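Local atomic coordinates of ethyl acetate hydrolase (Pseudomonas veronii, PDB entry 5EFZ), a protein that hydrolyses ethyl acetate to ethanol and acetate as an esterase of the alpha/beta-hydrolase fold, in the breakdown of short-chain methyl ketones such as 2-butanone. Residues A[226-229]-A[230-234]. Numbering follows the deposited sequence.
Sequences MGWS and PEFFR
W228 and F232 lie almost flat against each other in an offset stack, the centroids of the six-membered indole ring of W228 and of the F232 ring 4.5 Å apart and the planes 17° apart. The rings are displaced, so that the rim of each lies over the other, with W228 CE3 3.5 Å from F232 CE1, while W228 CB adds a CH-pi contact over the same phenyl ring. With CG anti to the backbone N (chi1 179°), the F232 ring is directed back toward W228. F233 completes the aromatic cluster at a steep angle, its CZ 3.9 Å from W228 CD1, and CD2 of F232 sits over the centre of the F233 ring. Helix 246-258 packs against the cluster, F249 edge-to-face with W228, M254 also on W228 and M246 on F233.

Between the rings and the new helix, S229 is the N-cap of 230-234. A chi1 of 75° turns its hydroxyl in over the start of the helix, where OG accepts from F232 N at 2.9 Å in a nearly straight bond (161°). The same OG is hydrogen-bonded to I331 O, tying the cap to a neighbouring loop. S229 O receives a weak bond from F233 N at 3.5 Å.

The far side of the turn is looser: E231 is partly exposed, R234 is exposed, and a salt bridge takes the place of ring packing. R234 grips the carboxylate side-on: NE meets E231 OE2 at 2.6 Å and NH2 meets OE1, each oxygen using its syn lone pair. This pair lies at the dimer interface, packing on D311 and D312 of the second subunit.

The turn thus joins helix 213-227 to helix 230-234 through a buried hydroxyl with two hydrogen-bond partners, F232 N and I331 O. W228, its side chain about 7 Å from that of H334, a probable active-site residue, brings the apolar cluster near the probable catalytic triad without touching it; cap and rings together probably fix the direction in which the new helix starts.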
loop_
_atom_site.group_PDB
_atom_site.type_symbol
_atom_site.label_atom_id
_atom_site.label_comp_id
_atom_site.label_asym_id
_atom_site.label_seq_id
_atom_site.Cartn_x
_atom_site.Cartn_y
_atom_site.Cartn_z
ATOM N N MET A 226 -1.448 3.734 -2.650
ATOM C CA MET A 226 -0.300 3.947 -1.746
ATOM C C MET A 226 -0.026 5.420 -1.416
ATOM O O MET A 226 0.694 5.700 -0.479
ATOM C CB MET A 226 1.000 3.362 -2.363
ATOM C CG MET A 226 0.984 1.826 -2.467
ATOM S SD MET A 226 0.961 1.016 -0.875
ATOM C CE MET A 226 2.483 1.582 -0.120
ATOM N N GLY A 227 -0.603 6.334 -2.166
ATOM C CA GLY A 227 -0.177 7.729 -2.096
ATOM C C GLY A 227 -0.906 8.573 -1.075
ATOM O O GLY A 227 -0.466 9.683 -0.756
ATOM N N TRP A 228 -2.031 8.062 -0.570
ATOM C CA TRP A 228 -2.837 8.849 0.391
ATOM C C TRP A 228 -2.825 8.101 1.708
ATOM O O TRP A 228 -1.747 7.848 2.257
ATOM C CB TRP A 228 -4.253 9.086 -0.153
ATOM C CG TRP A 228 -4.256 9.771 -1.533
ATOM C CD1 TRP A 228 -4.389 9.168 -2.764
ATOM C CD2 TRP A 228 -4.086 11.171 -1.787
ATOM N NE1 TRP A 228 -4.346 10.124 -3.770
ATOM C CE2 TRP A 228 -4.139 11.355 -3.191
ATOM C CE3 TRP A 228 -3.922 12.296 -0.952
ATOM C CZ2 TRP A 228 -4.024 12.623 -3.789
ATOM C CZ3 TRP A 228 -3.788 13.560 -1.551
ATOM C CH2 TRP A 228 -3.870 13.713 -2.963
ATOM N N SER A 229 -3.985 7.739 2.255
ATOM C CA SER A 229 -4.016 6.804 3.374
ATOM C C SER A 229 -5.410 6.202 3.480
ATOM O O SER A 229 -6.360 6.731 2.908
ATOM C CB SER A 229 -3.641 7.480 4.719
ATOM O OG SER A 229 -4.733 8.268 5.168
ATOM N N PRO A 230 -5.534 5.059 4.176
ATOM C CA PRO A 230 -6.891 4.554 4.404
ATOM C C PRO A 230 -7.778 5.588 5.137
ATOM O O PRO A 230 -8.973 5.696 4.856
ATOM C CB PRO A 230 -6.658 3.310 5.267
ATOM C CG PRO A 230 -5.278 2.812 4.779
ATOM C CD PRO A 230 -4.488 4.088 4.559
ATOM N N GLU A 231 -7.195 6.344 6.061
ATOM C CA GLU A 231 -7.960 7.363 6.787
ATOM C C GLU A 231 -8.437 8.502 5.888
ATOM O O GLU A 231 -9.531 9.043 6.090
ATOM C CB GLU A 231 -7.124 7.973 7.920
ATOM C CG GLU A 231 -7.176 7.220 9.221
ATOM C CD GLU A 231 -8.584 7.103 9.764
ATOM O OE1 GLU A 231 -9.044 7.987 10.530
ATOM O OE2 GLU A 231 -9.246 6.112 9.416
ATOM N N PHE A 232 -7.595 8.887 4.932
ATOM C CA PHE A 232 -7.974 9.880 3.908
ATOM C C PHE A 232 -9.337 9.531 3.322
ATOM O O PHE A 232 -10.264 10.373 3.254
ATOM C CB PHE A 232 -6.902 9.918 2.817
ATOM C CG PHE A 232 -7.171 10.889 1.656
ATOM C CD1 PHE A 232 -6.782 12.221 1.750
ATOM C CD2 PHE A 232 -7.688 10.423 0.441
ATOM C CE1 PHE A 232 -6.966 13.137 0.649
ATOM C CE2 PHE A 232 -7.864 11.285 -0.635
ATOM C CZ PHE A 232 -7.511 12.649 -0.535
ATOM N N PHE A 233 -9.460 8.285 2.885
ATOM C CA PHE A 233 -10.695 7.830 2.254
ATOM C C PHE A 233 -11.783 7.549 3.247
ATOM O O PHE A 233 -12.948 7.863 2.982
ATOM C CB PHE A 233 -10.430 6.586 1.387
ATOM C CG PHE A 233 -9.486 6.880 0.244
ATOM C CD1 PHE A 233 -9.904 7.678 -0.821
ATOM C CD2 PHE A 233 -8.180 6.396 0.245
ATOM C CE1 PHE A 233 -9.034 7.958 -1.882
ATOM C CE2 PHE A 233 -7.306 6.705 -0.799
ATOM C CZ PHE A 233 -7.735 7.488 -1.858
ATOM N N ARG A 234 -11.440 6.960 4.389
ATOM C CA ARG A 234 -12.467 6.619 5.344
ATOM C C ARG A 234 -13.212 7.865 5.800
ATOM O O ARG A 234 -14.433 7.820 6.017
ATOM C CB ARG A 234 -11.899 5.896 6.582
ATOM C CG ARG A 234 -13.018 5.534 7.593
ATOM C CD ARG A 234 -12.498 4.919 8.892
ATOM N NE ARG A 234 -11.824 5.886 9.765
ATOM C CZ ARG A 234 -12.440 6.692 10.627
ATOM N NH1 ARG A 234 -13.760 6.676 10.731
ATOM N NH2 ARG A 234 -11.734 7.539 11.380
#